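Local coordinates for protein condensin complex subunit 3 (Schizosaccharomyces pombe, PDB 5OQR) that serves as a regulatory subunit of condensin, the complex required to convert interphase chromatin into mitotic-like condensed chromosomes, at residues L388-L392 against S393-L397; C420-L423 against V424-T428; D485-K488 against T489-P493. All blocks are in the same frame, centred on the assembly; numbering follows the deposited sequence.

Each of the three contacts joins two consecutive segments, so none closes a long loop. They follow in series along the chain, and none nests within or crosses another. Interaction 1 comes first, at the C-terminal part of helix 378-394 and the loop that follows. Interaction 2 lies within helix 416-434, and interaction 3 within helix 480-495. In space the middle contact links the outer two. Thr-389, Leu-392 and Ser-393 of interaction 1 pack on Leu-422 and Ile-426 of interaction 2. Val-424 and Ile-427 of interaction 2 meet Met-486 of interaction 3. Interactions 1 and 3 do not touch; their nearest atoms are about 12 Å apart. Through this packing helix 416-434 joins helices 378-394 and 480-495 in the HEAT-repeat array.

Interaction 1 (L388-L392 against S393-L397); sequences LTNSL and STMAL
Thr-394 binds Asn-390 O twice, once through its backbone and once through its side chain. Thr-394 N lies 3.0 Å from Asn-390 O and almost in line with the C=O bond, but its N-H is bent away from straight (146° at the hydrogen). Thr-394 OG1 lies 3.2 Å from Asn-390 O and comes from above the carbonyl plane, 47° out of it. This hydroxyl sits between its own backbone N and carbonyl carbon (chi1 73°), which turns it back over the preceding turn. The methyl CG2 of Thr-394 faces the amide of Asn-390, 3.7 Å from Asn-390 OD1.

One residue earlier, Ser-393 OG gives a hydrogen bond to Thr-389 O at 2.8 Å, nearly along the C=O axis. Its chi1 of -64° places OG beside the backbone N, facing back down the helix. The backbone N of Ser-393 makes only weak bonds, to Thr-389 O and Asn-390 O. The hydroxyl therefore adds a firmer hold on the same turn.

Met-395 N bonds to Ser-391 O at 3.1 Å. Beyond CG the Met-395 chain runs extended beside Ser-391, and its methyl CE ends 3.6 Å from Ser-391 OG. That hydroxyl has its hydrogen bond with Ser-387 O. Leu-397 folds back, and its CD2 comes 4.3 Å from Leu-392 CD2.

The second shell comes from neighbouring helices. Ile-426 packs on Leu-392 and Ser-393, Tyr-347 covers Ser-391 and Met-395, and Tyr-465 OH hydrogen-bonds to Leu-392 O. The hydrogen bonds of Ser-393, Thr-394 and Met-395 lie where helix 378-394 gives way to the loop before helix 399-412. Such a turn between paired antiparallel helices is characteristic of a HEAT repeat, here the sixth.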
loop_
_atom_site.group_PDB
_atom_site.type_symbol
_atom_site.label_atom_id
_atom_site.label_comp_id
_atom_site.label_asym_id
_atom_site.label_seq_id
_atom_site.Cartn_x
_atom_site.Cartn_y
_atom_site.Cartn_z
ATOM N N LEU A 388 24.672 -6.997 -31.734
ATOM C CA LEU A 388 25.017 -6.636 -30.364
ATOM C C LEU A 388 26.524 -6.542 -30.187
ATOM O O LEU A 388 27.027 -5.599 -29.567
ATOM C CB LEU A 388 24.424 -7.656 -29.392
ATOM C CG LEU A 388 22.898 -7.765 -29.404
ATOM C CD1 LEU A 388 22.445 -8.967 -28.599
ATOM C CD2 LEU A 388 22.267 -6.495 -28.866
ATOM N N THR A 389 27.263 -7.508 -30.731
ATOM C CA THR A 389 28.718 -7.466 -30.650
ATOM C C THR A 389 29.264 -6.182 -31.261
ATOM O O THR A 389 30.262 -5.633 -30.783
ATOM C CB THR A 389 29.316 -8.681 -31.354
ATOM O OG1 THR A 389 28.716 -9.876 -30.845
ATOM C CG2 THR A 389 30.820 -8.740 -31.135
ATOM N N ASN A 390 28.623 -5.690 -32.320
ATOM C CA ASN A 390 29.086 -4.468 -32.965
ATOM C C ASN A 390 28.696 -3.235 -32.161
ATOM O O ASN A 390 29.523 -2.346 -31.936
ATOM C CB ASN A 390 28.520 -4.380 -34.383
ATOM C CG ASN A 390 28.830 -3.054 -35.051
ATOM O OD1 ASN A 390 29.933 -2.841 -35.553
ATOM N ND2 ASN A 390 27.855 -2.153 -35.059
ATOM N N SER A 391 27.440 -3.166 -31.719
ATOM C CA SER A 391 26.965 -1.981 -31.013
ATOM C C SER A 391 27.770 -1.728 -29.746
ATOM O O SER A 391 28.024 -0.574 -29.383
ATOM C CB SER A 391 25.484 -2.134 -30.679
ATOM O OG SER A 391 24.729 -2.404 -31.844
ATOM N N LEU A 392 28.174 -2.792 -29.052
ATOM C CA LEU A 392 28.947 -2.618 -27.828
ATOM C C LEU A 392 30.388 -2.233 -28.127
ATOM O O LEU A 392 31.027 -1.554 -27.316
ATOM C CB LEU A 392 28.909 -3.901 -26.998
ATOM C CG LEU A 392 27.560 -4.252 -26.369
ATOM C CD1 LEU A 392 27.501 -5.731 -26.032
ATOM C CD2 LEU A 392 27.320 -3.410 -25.127
ATOM N N SER A 393 30.910 -2.645 -29.281
ATOM C CA SER A 393 32.310 -2.396 -29.602
ATOM C C SER A 393 32.541 -0.999 -30.163
ATOM O O SER A 393 33.606 -0.417 -29.931
ATOM C CB SER A 393 32.806 -3.440 -30.601
ATOM O OG SER A 393 32.784 -4.738 -30.035
ATOM N N THR A 394 31.576 -0.444 -30.891
ATOM C CA THR A 394 31.772 0.809 -31.614
ATOM C C THR A 394 30.938 1.962 -31.081
ATOM O O THR A 394 31.443 3.082 -30.979
ATOM C CB THR A 394 31.450 0.614 -33.100
ATOM O OG1 THR A 394 30.035 0.490 -33.274
ATOM C CG2 THR A 394 32.135 -0.635 -33.644
ATOM N N MET A 395 29.677 1.727 -30.736
ATOM C CA MET A 395 28.796 2.809 -30.335
ATOM C C MET A 395 29.038 3.191 -28.877
ATOM O O MET A 395 29.813 2.555 -28.156
ATOM C CB MET A 395 27.338 2.407 -30.539
ATOM C CG MET A 395 27.015 1.943 -31.940
ATOM S SD MET A 395 25.270 1.560 -32.140
ATOM C CE MET A 395 25.326 0.624 -33.661
ATOM N N ALA A 396 28.352 4.241 -28.446
ATOM C CA ALA A 396 28.418 4.735 -27.075
ATOM C C ALA A 396 27.002 4.778 -26.511
ATOM O O ALA A 396 26.408 5.849 -26.356
ATOM C CB ALA A 396 29.090 6.106 -27.025
ATOM N N LEU A 397 26.461 3.602 -26.209
ATOM C CA LEU A 397 25.121 3.511 -25.663
ATOM C C LEU A 397 25.104 4.091 -24.250
ATOM O O LEU A 397 26.127 4.097 -23.563
ATOM C CB LEU A 397 24.654 2.057 -25.626
ATOM C CG LEU A 397 24.475 1.256 -26.926
ATOM C CD1 LEU A 397 25.285 1.784 -28.096
ATOM C CD2 LEU A 397 24.824 -0.204 -26.672
#

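Interaction 2 (C420-L423 against V424-T428); sequences CSLL and VEIIT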
loop_
_atom_site.group_PDB
_atom_site.type_symbol
_atom_site.label_atom_id
_atom_site.label_comp_id
_atom_site.label_asym_id
_atom_site.label_seq_id
_atom_site.Cartn_x
_atom_site.Cartn_y
_atom_site.Cartn_z
ATOM N N CYS A 420 31.801 -14.929 -21.580
ATOM C CA CYS A 420 32.969 -14.259 -21.022
ATOM C C CYS A 420 34.005 -13.989 -22.105
ATOM O O CYS A 420 34.535 -12.878 -22.209
ATOM C CB CYS A 420 33.573 -15.100 -19.894
ATOM S SG CYS A 420 32.554 -15.214 -18.407
ATOM N N SER A 421 34.302 -14.997 -22.927
ATOM C CA SER A 421 35.240 -14.817 -24.029
ATOM C C SER A 421 34.838 -13.637 -24.901
ATOM O O SER A 421 35.623 -12.709 -25.122
ATOM C CB SER A 421 35.312 -16.098 -24.864
ATOM O OG SER A 421 36.380 -16.920 -24.438
ATOM N N LEU A 422 33.607 -13.662 -25.405
ATOM C CA LEU A 422 33.147 -12.600 -26.291
ATOM C C LEU A 422 33.202 -11.245 -25.601
ATOM O O LEU A 422 33.760 -10.283 -26.138
ATOM C CB LEU A 422 31.728 -12.904 -26.767
ATOM C CG LEU A 422 31.042 -11.812 -27.590
ATOM C CD1 LEU A 422 31.870 -11.451 -28.811
ATOM C CD2 LEU A 422 29.652 -12.264 -27.999
ATOM N N LEU A 423 32.624 -11.148 -24.403
ATOM C CA LEU A 423 32.512 -9.850 -23.751
ATOM C C LEU A 423 33.872 -9.319 -23.315
ATOM O O LEU A 423 34.055 -8.102 -23.222
ATOM C CB LEU A 423 31.557 -9.947 -22.562
ATOM C CG LEU A 423 31.168 -8.643 -21.860
ATOM C CD1 LEU A 423 30.783 -7.553 -22.847
ATOM C CD2 LEU A 423 30.016 -8.907 -20.919
ATOM N N VAL A 424 34.834 -10.202 -23.047
ATOM C CA VAL A 424 36.192 -9.744 -22.768
ATOM C C VAL A 424 36.833 -9.192 -24.033
ATOM O O VAL A 424 37.538 -8.176 -23.994
ATOM C CB VAL A 424 37.030 -10.882 -22.156
ATOM C CG1 VAL A 424 38.512 -10.522 -22.141
ATOM C CG2 VAL A 424 36.558 -11.175 -20.741
ATOM N N GLU A 425 36.608 -9.850 -25.173
ATOM C CA GLU A 425 37.097 -9.315 -26.439
ATOM C C GLU A 425 36.542 -7.918 -26.680
ATOM O O GLU A 425 37.288 -6.988 -27.001
ATOM C CB GLU A 425 36.719 -10.250 -27.587
ATOM C CG GLU A 425 37.416 -11.597 -27.543
ATOM C CD GLU A 425 36.802 -12.600 -28.501
ATOM O OE1 GLU A 425 35.856 -12.229 -29.226
ATOM O OE2 GLU A 425 37.264 -13.762 -28.529
ATOM N N ILE A 426 35.230 -7.752 -26.511
ATOM C CA ILE A 426 34.613 -6.439 -26.677
ATOM C C ILE A 426 35.262 -5.430 -25.739
ATOM O O ILE A 426 35.666 -4.339 -26.154
ATOM C CB ILE A 426 33.094 -6.529 -26.447
ATOM C CG1 ILE A 426 32.454 -7.443 -27.495
ATOM C CG2 ILE A 426 32.457 -5.142 -26.490
ATOM C CD1 ILE A 426 30.973 -7.668 -27.307
ATOM N N ILE A 427 35.374 -5.784 -24.456
ATOM C CA ILE A 427 35.916 -4.851 -23.473
ATOM C C ILE A 427 37.330 -4.436 -23.854
ATOM O O ILE A 427 37.717 -3.274 -23.682
ATOM C CB ILE A 427 35.865 -5.473 -22.065
ATOM C CG1 ILE A 427 34.416 -5.546 -21.576
ATOM C CG2 ILE A 427 36.701 -4.659 -21.077
ATOM C CD1 ILE A 427 34.227 -6.344 -20.308
ATOM N N THR A 428 38.125 -5.373 -24.369
ATOM C CA THR A 428 39.497 -5.046 -24.743
ATOM C C THR A 428 39.531 -4.064 -25.905
ATOM O O THR A 428 40.342 -3.130 -25.915
ATOM C CB THR A 428 40.266 -6.317 -25.101
ATOM O OG1 THR A 428 40.158 -7.262 -24.030
ATOM C CG2 THR A 428 41.737 -6.002 -25.343
#
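Ile-427 lies back over the turn that holds Leu-423, in helix 416-434 of the HEAT-repeat superhelix. CB of Ile-427 is already close to Leu-423 O, and CG1 is nearer still. CG1 stands beside the backbone N (chi1 -71°), which sends this branch back along the helix instead of outward. At the tip, CD1 of Ile-427 still lies near Leu-423 O and also meets CG of Leu-423 at 4.1 Å, and the two side chains cross at a slant. The other branch, CG2, leaves the helix to meet Met-486 and Leu-490. Tyr-465 also packs on Ile-427. An alanine at Ile-427 would remove CG1, CG2 and CD1, and would probably leave CG of Leu-423 without its contact and open a gap towards Met-486 and Tyr-465.

Ile-426 does the same on the next face of the helix. Its CD1 ends 4.2 Å from CG of Leu-422, and both residues also pack against helix 378-394. Glu-425 is on the exposed side. Its chain is extended beyond CG, and OE1 passes 4.1 Å from CD1 of Leu-422.

Regular helical bonds run beneath these side chains. Val-424 N is 2.8 Å from Cys-420 O, and Ile-426 N bonds to Leu-422 O with an N-H...O angle of 167°. Ile-427 N bonds to Leu-423 O at 2.9 Å, so the carbonyl that lies against the Ile-427 side chain also ties its backbone.

In the next turn one carbonyl is gripped twice. Thr-428 N approaches one face of the Val-424 carbonyl plane, and Thr-428 OG1 reaches Val-424 O from the opposite face at 2.8 Å.

Interaction 3 (D485-K488 against T489-P493); sequences DMLK and TLIIP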
loop_
_atom_site.group_PDB
_atom_site.type_symbol
_atom_site.label_atom_id
_atom_site.label_comp_id
_atom_site.label_asym_id
_atom_site.label_seq_id
_atom_site.Cartn_x
_atom_site.Cartn_y
_atom_site.Cartn_z
ATOM N N ASP A 485 42.345 -11.566 -15.417
ATOM C CA ASP A 485 42.575 -10.516 -16.402
ATOM C C ASP A 485 41.814 -9.248 -16.033
ATOM O O ASP A 485 42.410 -8.175 -15.883
ATOM C CB ASP A 485 42.163 -11.009 -17.790
ATOM C CG ASP A 485 42.668 -10.109 -18.901
ATOM O OD1 ASP A 485 42.026 -10.061 -19.968
ATOM O OD2 ASP A 485 43.710 -9.449 -18.706
ATOM N N MET A 486 40.491 -9.350 -15.887
ATOM C CA MET A 486 39.697 -8.178 -15.530
ATOM C C MET A 486 40.192 -7.552 -14.232
ATOM O O MET A 486 40.189 -6.324 -14.087
ATOM C CB MET A 486 38.220 -8.554 -15.403
ATOM C CG MET A 486 37.629 -9.248 -16.626
ATOM S SD MET A 486 38.121 -8.496 -18.180
ATOM C CE MET A 486 37.278 -6.948 -18.031
ATOM N N LEU A 487 40.621 -8.377 -13.277
ATOM C CA LEU A 487 41.143 -7.848 -12.023
ATOM C C LEU A 487 42.416 -7.044 -12.258
ATOM O O LEU A 487 42.513 -5.878 -11.861
ATOM C CB LEU A 487 41.399 -8.993 -11.041
ATOM C CG LEU A 487 40.183 -9.626 -10.360
ATOM C CD1 LEU A 487 40.608 -10.850 -9.577
ATOM C CD2 LEU A 487 39.484 -8.636 -9.444
ATOM N N LYS A 488 43.410 -7.656 -12.906
ATOM C CA LYS A 488 44.690 -6.983 -13.100
ATOM C C LYS A 488 44.555 -5.778 -14.020
ATOM O O LYS A 488 45.181 -4.739 -13.785
ATOM C CB LYS A 488 45.721 -7.961 -13.668
ATOM C CG LYS A 488 46.148 -9.047 -12.697
ATOM C CD LYS A 488 47.471 -9.687 -13.102
ATOM C CE LYS A 488 47.326 -10.610 -14.302
ATOM N NZ LYS A 488 48.228 -11.791 -14.186
ATOM N N THR A 489 43.742 -5.893 -15.069
ATOM C CA THR A 489 43.731 -4.872 -16.108
ATOM C C THR A 489 42.834 -3.690 -15.762
ATOM O O THR A 489 43.150 -2.557 -16.139
ATOM C CB THR A 489 43.287 -5.486 -17.437
ATOM O OG1 THR A 489 44.070 -6.654 -17.710
ATOM C CG2 THR A 489 43.469 -4.492 -18.575
ATOM N N LEU A 490 41.727 -3.916 -15.057
ATOM C CA LEU A 490 40.731 -2.862 -14.892
ATOM C C LEU A 490 40.297 -2.637 -13.448
ATOM O O LEU A 490 40.342 -1.505 -12.957
ATOM C CB LEU A 490 39.508 -3.181 -15.749
ATOM C CG LEU A 490 39.795 -3.171 -17.250
ATOM C CD1 LEU A 490 39.275 -4.429 -17.896
ATOM C CD2 LEU A 490 39.183 -1.945 -17.899
ATOM N N ILE A 491 39.877 -3.695 -12.755
ATOM C CA ILE A 491 39.226 -3.526 -11.457
ATOM C C ILE A 491 40.206 -2.966 -10.431
ATOM O O ILE A 491 39.950 -1.927 -9.812
ATOM C CB ILE A 491 38.609 -4.854 -10.987
ATOM C CG1 ILE A 491 37.445 -5.230 -11.902
ATOM C CG2 ILE A 491 38.117 -4.751 -9.543
ATOM C CD1 ILE A 491 36.999 -6.661 -11.776
ATOM N N ILE A 492 41.332 -3.651 -10.220
ATOM C CA ILE A 492 42.310 -3.170 -9.242
ATOM C C ILE A 492 42.815 -1.782 -9.608
ATOM O O ILE A 492 42.800 -0.895 -8.738
ATOM C CB ILE A 492 43.450 -4.190 -9.077
ATOM C CG1 ILE A 492 42.908 -5.592 -8.773
ATOM C CG2 ILE A 492 44.402 -3.740 -7.969
ATOM C CD1 ILE A 492 42.165 -5.717 -7.470
ATOM N N PRO A 493 43.263 -1.515 -10.838
ATOM C CA PRO A 493 43.620 -0.131 -11.193
ATOM C C PRO A 493 42.519 0.871 -10.888
ATOM O O PRO A 493 42.807 1.991 -10.452
ATOM C CB PRO A 493 43.901 -0.225 -12.698
ATOM C CG PRO A 493 44.283 -1.638 -12.923
ATOM C CD PRO A 493 43.500 -2.450 -11.954
#
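Met-486 O is held by two backbone N-H groups, those of Leu-490 and Ile-491. Ile-491 N lies 3.0 Å from Met-486 O, in the carbonyl plane and nearly straight (172° at the hydrogen). Leu-490 N comes from above that plane. This shared carbonyl marks a wider pi-type turn in helix 480-495, which belongs to HEAT repeat 7. The five-residue spacing continues with Ile-492 N, which bonds to Leu-487 O at 3.0 Å.

Before the wide turn, Thr-489 N gives an ordinary helical bond to Asp-485 O at 2.8 Å. Thr-489 OG1 stands near the same carbonyl and also near the carboxylate, 3.0 Å from Asp-485 OD2. The carboxylate is turned to it because CG of Asp-485 lies anti to the backbone N (chi1 -167°).

On the buried side, Met-486 bends at chi2 and chi3 and runs alongside Leu-490. Val-424, Val-466 and Phe-470 pack on Met-486. Further round the helix, Leu-487 CD2 meets Ile-491 CD1 at 3.9 Å.

The helix kinks at Pro-493, which has no N-H to give. Its ring lies against the preceding turn instead, with CG 3.3 Å from Lys-488 O.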